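Local coordinates for protein macrophage migration inhibitory factor (Oncomelania hupensis, PDB 6LR3) that belongs to the macrophage migration inhibitory factor family of small trimeric alpha/beta proteins, some of which are secreted and act as cytokines, at residues A22-M27 with E36-D41; L74-D79 with I97-V102; M83-E86 with R91-R94; L105-S108 with L113-V116. One frame throughout, in Å; residues are numbered along the deposited sequence.

Contact 1: residues A22-M27 with E36-D41; sequences ALTNMM and EVMFVD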
loop_
_atom_site.group_PDB
_atom_site.type_symbol
_atom_site.label_atom_id
_atom_site.label_comp_id
_atom_site.label_asym_id
_atom_site.label_seq_id
_atom_site.Cartn_x
_atom_site.Cartn_y
_atom_site.Cartn_z
ATOM N N ALA B 22 -15.720 8.650 -11.473
ATOM C CA ALA B 22 -16.506 7.540 -12.052
ATOM C C ALA B 22 -16.263 6.292 -11.216
ATOM O O ALA B 22 -17.231 5.567 -10.918
ATOM C CB ALA B 22 -16.153 7.315 -13.510
ATOM N N LEU B 23 -15.011 6.049 -10.845
ATOM C CA LEU B 23 -14.651 4.873 -10.030
ATOM C C LEU B 23 -15.270 5.013 -8.659
ATOM O O LEU B 23 -15.797 4.017 -8.155
ATOM C CB LEU B 23 -13.123 4.758 -10.006
ATOM C CG LEU B 23 -12.553 3.518 -9.359
ATOM C CD1 LEU B 23 -13.170 2.282 -9.958
ATOM C CD2 LEU B 23 -11.049 3.510 -9.552
ATOM N N THR B 24 -15.241 6.218 -8.076
ATOM C CA THR B 24 -15.888 6.500 -6.784
ATOM C C THR B 24 -17.349 6.079 -6.867
ATOM O O THR B 24 -17.806 5.341 -5.997
ATOM C CB THR B 24 -15.799 7.982 -6.405
ATOM O OG1 THR B 24 -14.425 8.314 -6.176
ATOM C CG2 THR B 24 -16.580 8.278 -5.155
ATOM N N ASN B 25 -18.054 6.560 -7.878
ATOM C CA ASN B 25 -19.513 6.314 -8.017
ATOM C C ASN B 25 -19.745 4.816 -8.214
ATOM O O ASN B 25 -20.624 4.266 -7.567
ATOM C CB ASN B 25 -20.097 7.133 -9.162
ATOM C CG ASN B 25 -20.186 8.608 -8.777
ATOM O OD1 ASN B 25 -20.150 8.928 -7.596
ATOM N ND2 ASN B 25 -20.146 9.501 -9.751
ATOM N N MET B 26 -18.974 4.189 -9.071
ATOM C CA MET B 26 -19.215 2.781 -9.423
ATOM C C MET B 26 -18.973 1.917 -8.187
ATOM O O MET B 26 -19.799 1.021 -7.910
ATOM C CB MET B 26 -18.313 2.336 -10.580
ATOM C CG MET B 26 -18.696 0.991 -11.135
ATOM S SD MET B 26 -17.445 0.390 -12.294
ATOM C CE MET B 26 -16.220 -0.162 -11.111
ATOM N N MET B 27 -17.912 2.198 -7.437
ATOM C CA MET B 27 -17.562 1.333 -6.291
ATOM C C MET B 27 -18.413 1.703 -5.078
ATOM O O MET B 27 -18.628 0.809 -4.266
ATOM C CB MET B 27 -16.065 1.400 -5.977
ATOM C CG MET B 27 -15.213 0.794 -7.098
ATOM S SD MET B 27 -15.599 -0.904 -7.443
ATOM C CE MET B 27 -14.912 -1.693 -5.975
ATOM N N GLU B 36 -19.191 9.276 1.074
ATOM C CA GLU B 36 -18.337 10.247 1.804
ATOM C C GLU B 36 -17.076 9.568 2.323
ATOM O O GLU B 36 -16.096 10.293 2.495
ATOM C CB GLU B 36 -19.184 10.916 2.878
ATOM C CG GLU B 36 -19.417 10.090 4.113
ATOM C CD GLU B 36 -20.608 10.659 4.914
ATOM O OE1 GLU B 36 -21.708 10.727 4.287
ATOM O OE2 GLU B 36 -20.398 11.146 6.046
ATOM N N VAL B 37 -17.051 8.254 2.531
ATOM C CA VAL B 37 -15.853 7.555 3.065
ATOM C C VAL B 37 -15.200 6.720 1.964
ATOM O O VAL B 37 -14.364 5.872 2.299
ATOM C CB VAL B 37 -16.186 6.737 4.320
ATOM C CG1 VAL B 37 -16.563 7.685 5.468
ATOM C CG2 VAL B 37 -17.234 5.666 4.064
ATOM N N MET B 38 -15.526 6.966 0.694
ATOM C CA MET B 38 -14.867 6.298 -0.448
ATOM C C MET B 38 -13.643 7.124 -0.868
ATOM O O MET B 38 -13.804 8.267 -1.329
ATOM C CB MET B 38 -15.825 6.171 -1.633
ATOM C CG MET B 38 -15.202 5.525 -2.876
ATOM S SD MET B 38 -14.769 3.780 -2.618
ATOM C CE MET B 38 -16.409 3.190 -2.203
ATOM N N PHE B 39 -12.459 6.553 -0.748
ATOM C CA PHE B 39 -11.239 7.157 -1.295
ATOM C C PHE B 39 -10.892 6.479 -2.602
ATOM O O PHE B 39 -11.026 5.232 -2.731
ATOM C CB PHE B 39 -10.057 6.957 -0.363
ATOM C CG PHE B 39 -10.123 7.616 0.987
ATOM C CD1 PHE B 39 -10.809 7.025 2.022
ATOM C CD2 PHE B 39 -9.408 8.774 1.238
ATOM C CE1 PHE B 39 -10.801 7.585 3.295
ATOM C CE2 PHE B 39 -9.398 9.334 2.494
ATOM C CZ PHE B 39 -10.079 8.734 3.531
ATOM N N VAL B 40 -10.390 7.261 -3.549
ATOM C CA VAL B 40 -9.730 6.725 -4.752
ATOM C C VAL B 40 -8.372 7.396 -4.840
ATOM O O VAL B 40 -8.312 8.620 -5.017
ATOM C CB VAL B 40 -10.550 6.903 -6.046
ATOM C CG1 VAL B 40 -9.785 6.295 -7.206
ATOM C CG2 VAL B 40 -11.915 6.270 -5.925
ATOM N N ASP B 41 -7.345 6.586 -4.658
ATOM C CA ASP B 41 -5.926 6.995 -4.652
ATOM C C ASP B 41 -5.339 6.528 -5.980
ATOM O O ASP B 41 -5.112 5.322 -6.149
ATOM C CB ASP B 41 -5.265 6.425 -3.406
ATOM C CG ASP B 41 -3.825 6.860 -3.200
ATOM O OD1 ASP B 41 -3.311 7.526 -4.082
ATOM O OD2 ASP B 41 -3.265 6.449 -2.150
HETATM O O HOH W 1 -13.608 9.539 -3.843
#

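Contact 2: residues L74-D79 with I97-V102; sequences LAMARD and IRFIPV. With SO4 (sulfate ion), chain M.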
loop_
_atom_site.group_PDB
_atom_site.type_symbol
_atom_site.label_atom_id
_atom_site.label_comp_id
_atom_site.label_asym_id
_atom_site.label_seq_id
_atom_site.Cartn_x
_atom_site.Cartn_y
_atom_site.Cartn_z
ATOM N N LEU B 74 -15.504 -11.066 -7.779
ATOM C CA LEU B 74 -15.449 -11.328 -9.230
ATOM C C LEU B 74 -16.260 -10.273 -9.970
ATOM O O LEU B 74 -15.783 -9.783 -10.982
ATOM C CB LEU B 74 -15.965 -12.732 -9.533
ATOM C CG LEU B 74 -15.990 -13.055 -11.025
ATOM C CD1 LEU B 74 -14.622 -12.905 -11.646
ATOM C CD2 LEU B 74 -16.508 -14.442 -11.282
ATOM N N ALA B 75 -17.460 -9.947 -9.498
ATOM C CA ALA B 75 -18.368 -8.984 -10.167
ATOM C C ALA B 75 -17.682 -7.618 -10.197
ATOM O O ALA B 75 -17.680 -6.949 -11.242
ATOM C CB ALA B 75 -19.694 -8.911 -9.444
ATOM N N MET B 76 -17.103 -7.202 -9.076
ATOM C CA MET B 76 -16.455 -5.884 -8.970
ATOM C C MET B 76 -15.201 -5.905 -9.823
ATOM O O MET B 76 -14.956 -4.909 -10.474
ATOM C CB MET B 76 -16.121 -5.546 -7.524
ATOM C CG MET B 76 -17.366 -5.158 -6.798
ATOM S SD MET B 76 -17.023 -4.648 -5.101
ATOM C CE MET B 76 -16.536 -6.145 -4.271
ATOM N N ALA B 77 -14.427 -6.987 -9.815
ATOM C CA ALA B 77 -13.212 -7.076 -10.640
ATOM C C ALA B 77 -13.589 -6.836 -12.110
ATOM O O ALA B 77 -12.922 -6.058 -12.769
ATOM C CB ALA B 77 -12.522 -8.384 -10.429
ATOM N N ARG B 78 -14.614 -7.508 -12.616
ATOM C CA ARG B 78 -15.015 -7.407 -14.041
ATOM C C ARG B 78 -15.428 -5.962 -14.322
ATOM O O ARG B 78 -15.042 -5.424 -15.383
ATOM C CB ARG B 78 -16.077 -8.456 -14.394
ATOM C CG ARG B 78 -15.562 -9.888 -14.339
ATOM C CD ARG B 78 -16.527 -10.887 -14.996
ATOM N NE ARG B 78 -16.407 -10.561 -16.414
ATOM C CZ ARG B 78 -15.550 -11.107 -17.298
ATOM N NH1 ARG B 78 -14.833 -12.167 -16.955
ATOM N NH2 ARG B 78 -15.430 -10.595 -18.527
ATOM N N ASP B 79 -16.192 -5.338 -13.428
ATOM C CA ASP B 79 -16.664 -3.946 -13.608
ATOM C C ASP B 79 -15.474 -2.997 -13.565
ATOM O O ASP B 79 -15.430 -2.081 -14.383
ATOM C CB ASP B 79 -17.712 -3.597 -12.565
ATOM C CG ASP B 79 -19.074 -4.203 -12.861
ATOM O OD1 ASP B 79 -19.274 -4.694 -14.004
ATOM O OD2 ASP B 79 -19.887 -4.200 -11.955
ATOM N N ILE B 97 -6.285 -7.150 -9.610
ATOM C CA ILE B 97 -6.977 -6.416 -8.517
ATOM C C ILE B 97 -6.963 -7.291 -7.268
ATOM O O ILE B 97 -7.346 -8.446 -7.341
ATOM C CB ILE B 97 -8.410 -6.015 -8.910
ATOM C CG1 ILE B 97 -8.464 -5.264 -10.240
ATOM C CG2 ILE B 97 -9.036 -5.236 -7.769
ATOM C CD1 ILE B 97 -9.843 -5.203 -10.870
ATOM N N ARG B 98 -6.526 -6.732 -6.155
ATOM C CA ARG B 98 -6.550 -7.416 -4.856
ATOM C C ARG B 98 -7.644 -6.776 -4.008
ATOM O O ARG B 98 -7.703 -5.555 -3.868
ATOM C CB ARG B 98 -5.203 -7.326 -4.161
ATOM C CG ARG B 98 -5.176 -7.957 -2.788
ATOM C CD ARG B 98 -3.804 -7.865 -2.179
ATOM N NE ARG B 98 -3.966 -8.175 -0.780
ATOM C CZ ARG B 98 -3.328 -7.614 0.219
ATOM N NH1 ARG B 98 -2.349 -6.754 0.012
ATOM N NH2 ARG B 98 -3.687 -7.921 1.459
ATOM N N PHE B 99 -8.477 -7.631 -3.432
ATOM C CA PHE B 99 -9.569 -7.265 -2.514
ATOM C C PHE B 99 -9.057 -7.514 -1.093
ATOM O O PHE B 99 -8.604 -8.598 -0.786
ATOM C CB PHE B 99 -10.819 -8.044 -2.897
ATOM C CG PHE B 99 -11.304 -7.688 -4.280
ATOM C CD1 PHE B 99 -12.185 -6.638 -4.451
ATOM C CD2 PHE B 99 -10.821 -8.346 -5.395
ATOM C CE1 PHE B 99 -12.608 -6.279 -5.727
ATOM C CE2 PHE B 99 -11.247 -7.978 -6.664
ATOM C CZ PHE B 99 -12.132 -6.946 -6.824
ATOM N N ILE B 100 -9.085 -6.475 -0.267
ATOM C CA ILE B 100 -8.458 -6.451 1.078
ATOM C C ILE B 100 -9.533 -6.186 2.126
ATOM O O ILE B 100 -9.990 -5.058 2.307
ATOM C CB ILE B 100 -7.328 -5.421 1.145
ATOM C CG1 ILE B 100 -6.329 -5.593 -0.005
ATOM C CG2 ILE B 100 -6.669 -5.504 2.519
ATOM C CD1 ILE B 100 -5.190 -4.611 0.000
ATOM N N PRO B 101 -9.936 -7.229 2.867
ATOM C CA PRO B 101 -10.912 -7.082 3.944
ATOM C C PRO B 101 -10.269 -6.341 5.109
ATOM O O PRO B 101 -9.113 -6.599 5.425
ATOM C CB PRO B 101 -11.279 -8.510 4.367
ATOM C CG PRO B 101 -10.348 -9.451 3.602
ATOM C CD PRO B 101 -9.495 -8.625 2.671
ATOM N N VAL B 102 -10.969 -5.350 5.631
ATOM C CA VAL B 102 -10.477 -4.525 6.761
ATOM C C VAL B 102 -11.368 -4.765 7.965
ATOM O O VAL B 102 -12.570 -4.604 7.859
ATOM C CB VAL B 102 -10.461 -3.043 6.381
ATOM C CG1 VAL B 102 -9.966 -2.200 7.562
ATOM C CG2 VAL B 102 -9.648 -2.824 5.127
HETATM S S SO4 M . -2.123 -4.713 3.108
HETATM O O1 SO4 M . -1.415 -5.142 1.928
HETATM O O2 SO4 M . -1.248 -3.850 3.890
HETATM O O3 SO4 M . -2.516 -5.814 3.861
HETATM O O4 SO4 M . -3.242 -3.931 2.689
#

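Contact 3: residues M83-E86 with R91-R94; sequences MFIE and RRER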
loop_
_atom_site.group_PDB
_atom_site.type_symbol
_atom_site.label_atom_id
_atom_site.label_comp_id
_atom_site.label_asym_id
_atom_site.label_seq_id
_atom_site.Cartn_x
_atom_site.Cartn_y
_atom_site.Cartn_z
ATOM N N MET B 83 -13.905 -0.604 -16.659
ATOM C CA MET B 83 -13.626 0.840 -16.530
ATOM C C MET B 83 -12.150 1.097 -16.845
ATOM O O MET B 83 -11.855 2.093 -17.481
ATOM C CB MET B 83 -13.978 1.332 -15.117
ATOM C CG MET B 83 -13.873 2.796 -15.019
ATOM S SD MET B 83 -14.592 3.398 -13.487
ATOM C CE MET B 83 -16.331 3.079 -13.709
ATOM N N PHE B 84 -11.232 0.246 -16.400
ATOM C CA PHE B 84 -9.785 0.430 -16.666
ATOM C C PHE B 84 -9.516 0.282 -18.146
ATOM O O PHE B 84 -8.707 1.013 -18.688
ATOM C CB PHE B 84 -8.942 -0.591 -15.898
ATOM C CG PHE B 84 -9.004 -0.467 -14.398
ATOM C CD1 PHE B 84 -9.433 0.686 -13.764
ATOM C CD2 PHE B 84 -8.617 -1.540 -13.615
ATOM C CE1 PHE B 84 -9.486 0.748 -12.374
ATOM C CE2 PHE B 84 -8.639 -1.462 -12.232
ATOM C CZ PHE B 84 -9.021 -0.304 -11.616
ATOM N N ILE B 85 -10.156 -0.696 -18.788
ATOM C CA ILE B 85 -10.001 -0.907 -20.254
ATOM C C ILE B 85 -10.463 0.377 -20.966
ATOM O O ILE B 85 -9.723 0.895 -21.785
ATOM C CB ILE B 85 -10.792 -2.154 -20.685
ATOM C CG1 ILE B 85 -10.138 -3.439 -20.168
ATOM C CG2 ILE B 85 -10.994 -2.172 -22.196
ATOM C CD1 ILE B 85 -11.065 -4.648 -20.122
ATOM N N GLU B 86 -11.631 0.900 -20.601
ATOM C CA GLU B 86 -12.225 2.053 -21.314
ATOM C C GLU B 86 -11.394 3.303 -21.052
ATOM O O GLU B 86 -11.121 4.048 -21.999
ATOM C CB GLU B 86 -13.675 2.225 -20.853
ATOM C CG GLU B 86 -14.356 3.396 -21.482
ATOM C CD GLU B 86 -15.831 3.105 -21.540
ATOM O OE1 GLU B 86 -16.388 2.886 -20.432
ATOM O OE2 GLU B 86 -16.361 2.995 -22.660
ATOM N N ARG B 91 -5.204 -3.555 -21.512
ATOM C CA ARG B 91 -5.849 -4.836 -21.860
ATOM C C ARG B 91 -6.278 -5.553 -20.588
ATOM O O ARG B 91 -5.582 -5.421 -19.521
ATOM C CB ARG B 91 -4.859 -5.676 -22.643
ATOM C CG ARG B 91 -4.620 -5.108 -24.043
ATOM C CD ARG B 91 -3.354 -5.555 -24.747
ATOM N NE ARG B 91 -2.676 -6.728 -24.257
ATOM C CZ ARG B 91 -1.440 -6.761 -23.766
ATOM N NH1 ARG B 91 -0.692 -5.661 -23.677
ATOM N NH2 ARG B 91 -0.974 -7.919 -23.333
ATOM N N ARG B 92 -7.352 -6.326 -20.667
ATOM C CA ARG B 92 -7.847 -7.089 -19.503
ATOM C C ARG B 92 -6.732 -7.991 -18.964
ATOM O O ARG B 92 -6.651 -8.151 -17.722
ATOM C CB ARG B 92 -9.087 -7.904 -19.856
ATOM C CG ARG B 92 -9.897 -8.307 -18.650
ATOM C CD ARG B 92 -11.123 -9.115 -19.014
ATOM N NE ARG B 92 -12.052 -8.330 -19.826
ATOM C CZ ARG B 92 -12.985 -7.519 -19.368
ATOM N NH1 ARG B 92 -13.159 -7.318 -18.077
ATOM N NH2 ARG B 92 -13.760 -6.876 -20.228
ATOM N N GLU B 93 -5.869 -8.534 -19.829
ATOM C CA GLU B 93 -4.799 -9.453 -19.385
ATOM C C GLU B 93 -3.619 -8.678 -18.804
ATOM O O GLU B 93 -2.574 -9.320 -18.528
ATOM C CB GLU B 93 -4.368 -10.376 -20.539
ATOM C CG GLU B 93 -3.713 -9.634 -21.687
ATOM C CD GLU B 93 -4.656 -9.262 -22.827
ATOM O OE1 GLU B 93 -5.897 -9.043 -22.614
ATOM O OE2 GLU B 93 -4.123 -9.136 -23.958
ATOM N N ARG B 94 -3.740 -7.361 -18.594
ATOM C CA ARG B 94 -2.699 -6.547 -17.940
ATOM C C ARG B 94 -3.268 -5.927 -16.660
ATOM O O ARG B 94 -2.717 -4.903 -16.185
ATOM C CB ARG B 94 -2.156 -5.504 -18.905
ATOM C CG ARG B 94 -1.407 -6.109 -20.078
ATOM C CD ARG B 94 -0.047 -6.634 -19.688
ATOM N NE ARG B 94 0.878 -5.535 -19.425
ATOM C CZ ARG B 94 2.156 -5.710 -19.121
ATOM N NH1 ARG B 94 2.656 -6.923 -19.033
ATOM N NH2 ARG B 94 2.932 -4.674 -18.873
#

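Contact 4: residues L105-S108 with L113-V116; sequences LFCS and LHDV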
loop_
_atom_site.group_PDB
_atom_site.type_symbol
_atom_site.label_atom_id
_atom_site.label_comp_id
_atom_site.label_asym_id
_atom_site.label_seq_id
_atom_site.Cartn_x
_atom_site.Cartn_y
_atom_site.Cartn_z
ATOM N N LEU B 105 -12.764 -2.884 13.789
ATOM C CA LEU B 105 -12.090 -2.348 14.987
ATOM C C LEU B 105 -10.617 -2.077 14.680
ATOM O O LEU B 105 -9.910 -1.680 15.605
ATOM C CB LEU B 105 -12.251 -3.314 16.167
ATOM C CG LEU B 105 -13.702 -3.479 16.626
ATOM C CD1 LEU B 105 -13.737 -4.438 17.812
ATOM C CD2 LEU B 105 -14.321 -2.184 17.017
ATOM N N PHE B 106 -10.209 -2.220 13.421
ATOM C CA PHE B 106 -8.827 -1.903 12.975
ATOM C C PHE B 106 -8.877 -0.757 11.970
ATOM O O PHE B 106 -7.934 -0.562 11.185
ATOM C CB PHE B 106 -8.154 -3.161 12.422
ATOM C CG PHE B 106 -7.633 -4.052 13.520
ATOM C CD1 PHE B 106 -8.502 -4.675 14.402
ATOM C CD2 PHE B 106 -6.274 -4.212 13.713
ATOM C CE1 PHE B 106 -8.008 -5.451 15.438
ATOM C CE2 PHE B 106 -5.787 -4.990 14.746
ATOM C CZ PHE B 106 -6.652 -5.622 15.602
ATOM N N CYS B 107 -9.930 0.036 12.009
ATOM C CA CYS B 107 -10.064 1.158 11.070
ATOM C C CYS B 107 -10.847 2.272 11.753
ATOM O O CYS B 107 -11.945 2.015 12.297
ATOM C CB CYS B 107 -10.742 0.692 9.803
ATOM S SG CYS B 107 -10.754 1.994 8.563
ATOM N N SER B 108 -10.263 3.448 11.795
ATOM C CA SER B 108 -10.915 4.640 12.382
ATOM C C SER B 108 -11.464 5.517 11.273
ATOM O O SER B 108 -10.935 5.555 10.156
ATOM C CB SER B 108 -9.977 5.420 13.245
ATOM O OG SER B 108 -8.884 5.891 12.482
ATOM N N LEU B 113 -13.682 4.119 15.953
ATOM C CA LEU B 113 -13.555 2.921 15.121
ATOM C C LEU B 113 -14.906 2.701 14.459
ATOM O O LEU B 113 -15.799 3.515 14.590
ATOM C CB LEU B 113 -13.132 1.740 15.999
ATOM C CG LEU B 113 -11.836 1.944 16.778
ATOM C CD1 LEU B 113 -11.547 0.695 17.579
ATOM C CD2 LEU B 113 -10.670 2.253 15.836
ATOM N N HIS B 114 -15.013 1.630 13.672
ATOM C CA HIS B 114 -16.286 1.284 13.005
ATOM C C HIS B 114 -17.075 0.333 13.889
ATOM O O HIS B 114 -16.501 -0.507 14.572
ATOM C CB HIS B 114 -16.004 0.739 11.622
ATOM C CG HIS B 114 -15.514 1.795 10.707
ATOM N ND1 HIS B 114 -14.211 2.269 10.758
ATOM C CD2 HIS B 114 -16.153 2.524 9.765
ATOM C CE1 HIS B 114 -14.043 3.190 9.844
ATOM N NE2 HIS B 114 -15.233 3.365 9.204
ATOM N N ASP B 115 -18.380 0.319 13.680
ATOM C CA ASP B 115 -19.346 -0.620 14.304
ATOM C C ASP B 115 -19.600 -1.764 13.320
ATOM O O ASP B 115 -20.242 -1.521 12.277
ATOM C CB ASP B 115 -20.631 0.131 14.651
ATOM C CG ASP B 115 -21.661 -0.675 15.432
ATOM O OD1 ASP B 115 -21.794 -1.877 15.166
ATOM O OD2 ASP B 115 -22.272 -0.110 16.387
ATOM N N VAL B 116 -19.086 -2.936 13.657
ATOM C CA VAL B 116 -19.301 -4.216 12.916
ATOM C C VAL B 116 -20.738 -4.330 12.392
ATOM O O VAL B 116 -20.898 -4.796 11.245
ATOM C CB VAL B 116 -18.994 -5.470 13.763
ATOM C CG1 VAL B 116 -18.861 -6.682 12.853
ATOM C CG2 VAL B 116 -17.773 -5.345 14.668
#

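Contact 1: residues A22-M27 with E36-D41
With CG2 of T24 anti to the backbone N (OG1 at chi1 -66°) and CG of M38 likewise anti to its own N (178°), the two side chains slide past each other in opposite directions, and T24 CG2 comes to rest 3.8 Å from M38 CG. The contact belongs to the beta-alpha-beta unit made of strand 3-8, helix 19-31 and strand 39-43, and it lays the helix on the strand that ends the chain's own part of the sheet. M38 bends at both chi2 and chi3, which carries its methyl CE to the backbone of M27, 3.8 Å from M27 C. Further along the strand, V40 reaches two helix residues with its two branches: CG1 lies 3.9 Å from L23 CD2, while CG2 packs against the hydroxyl of T24, 3.2 Å from OG1. That hydroxyl is already engaged with the helix, through a hydrogen bond to Q20 O. All the touching residues are buried, and I4 of strand 3-8 meets both L23 and M38. Beyond the strand the sheet continues, since F39, V40 and D41 pair with an antiparallel strand of the second subunit. The polar link between helix 19-31 and the residue leading into the strand runs through a water, which donates to T24 OG1 and to M38 O, at 2.8 Å from each of these two oxygens.

Contact 2: residues L74-D79 with I97-V102
Helix 74-79 runs against strand 97-101 with an angle of 140° between their directions and an axial separation of 9.8 Å, and A77 and I97 have the nearest CA atoms. F99 buries the most area of the touching residues. Its CG is anti to the carbonyl carbon (chi1 -63°), and the ring extends to the helix so that CZ lies 3.9 Å from A77 CB and CE1 lies 4.0 Å from M76 CB. A77 CA lies at the ring edge, in plane, whereas M76 CB and A77 N approach obliquely. Two residues back along the strand, I97 points to the same side and sends CD1 to A77, 3.7 Å from its carbonyl O and 4.2 Å from its CB. The side-chain contacts are apolar. M76 also packs on M27, A30 and L31 of helix 19-31.

R98 faces the other way. Its chain, extended from CG to NE, presents the guanidinium edge to a sulfate, probably from the crystallisation liquor, with NH1 donating to SO4 O1 at 2.7 Å, while I100 CD1 sits 3.5 Å above the guanidinium plane. The same sulfate is held by R98 of the second and third subunits, and R98 NH1 also bridges to E63 of the third subunit. Both faces of the strand reach other subunits of the trimer, and the helix packed on the sheet is typical of a beta-alpha-beta unit, here strand 58-64, helix 70-88 and strand 95-101 of the MIF fold.

Contact 3: residues M83-E86 with R91-R94
I85 lays its terminal methyl over the guanidinium group of R92: CD1 stands 3.4 Å above the plane, over its centre, and lies 3.5 Å from both R92 CZ and R92 NH2. The two side chains cross at a slant, and the methyl also touches the aliphatic part of the arginine, 3.8 Å from R92 CB. A bend at chi3 (-63°) folds the guanidinium back over the isoleucine, ending the extended form the chain keeps through chi1 and chi2.

The polar ends of R92 are held from the helix that carries I85, for NH1 forms a salt bridge with E81 and NH2 another with D82. Those two acids probably set the flat group in place. I85 itself rests partly on I95 of the following strand. In the loop, R91 and E93 form their own salt bridge, with R91 NE 2.8 Å from E93 OE2; the carboxylate oxygen lies close to the guanidinium plane but is met from 64° out of the plane of the carboxylate. R94 N bonds back to R91 O, which closes the short 3-10 turn between helix 70-88 and strand 95-101, and N110 of the third subunit packs against R92 and E93. With NH1 and NH2 turned to acids and one face to a methyl, the two salt bridges of R92 probably limit rotation of its guanidinium and so keep that face over I85 CD1.

Contact 4: residues L105-S108 with L113-V116
H114 ND1 donates to C107 O at 2.8 Å, with an angle of 156° at the hydrogen. The oxygen lies almost in the plane of the imidazole, only 6° out of it, yet the N-H reaches the carbonyl from well above the plane of the peptide, so the bond is not directed at a lone pair. The backbone N of H114 adds a long, bent and weak bond to the same oxygen. L113 contributes a CA-H...O contact, its CA 3.4 Å from C107 O, and three groups of the second segment thus converge on one carbonyl. CG of H114 stands anti to its carbonyl carbon (chi1 -70°), which places the ring beside the backbone N, close to C107. There CE1 comes 3.7 Å from C107 SG, with the sulfur placed obliquely to the ring.

These residues sit at the base of a short two-stranded antiparallel hairpin, strands 107-109 and 112-113, near the C-terminal end of the MIF fold. C107 and S108 also pair with an antiparallel strand of the second subunit, so the hairpin extends that neighbour's sheet, and L105 O accepts a bond from N73 of the second subunit.

Around the polar centre the leucines pack. L113 CD1 settles 3.5 Å from L105 O, and the two leucine side chains cross at about a right angle, L105 CD2 being 4.0 Å from L113 CD1. The same L105 CD2 lies near H114 O, and L113 CD2 spans back to S108 CB, 4.2 Å away.

Contacts 1 and 2 are buried: each sets one of the two helices on the same sheet, in the two beta-alpha-beta units, and they meet where M27 of one touches M76 of the other. Contact 3 shares helix 70-88 with contact 2 but lies at the surface, where charged groups join the apolar packing; it also touches contact 1, through M83 against M26 and L23. Contact 4, partly buried, stands about 33 Å from contact 3 between centres and includes a side-chain-to-backbone hydrogen bond; it meets contact 2 through V102 and C107. Contacts 1, 2 and 4 each include residues that extend sheets across subunit interfaces.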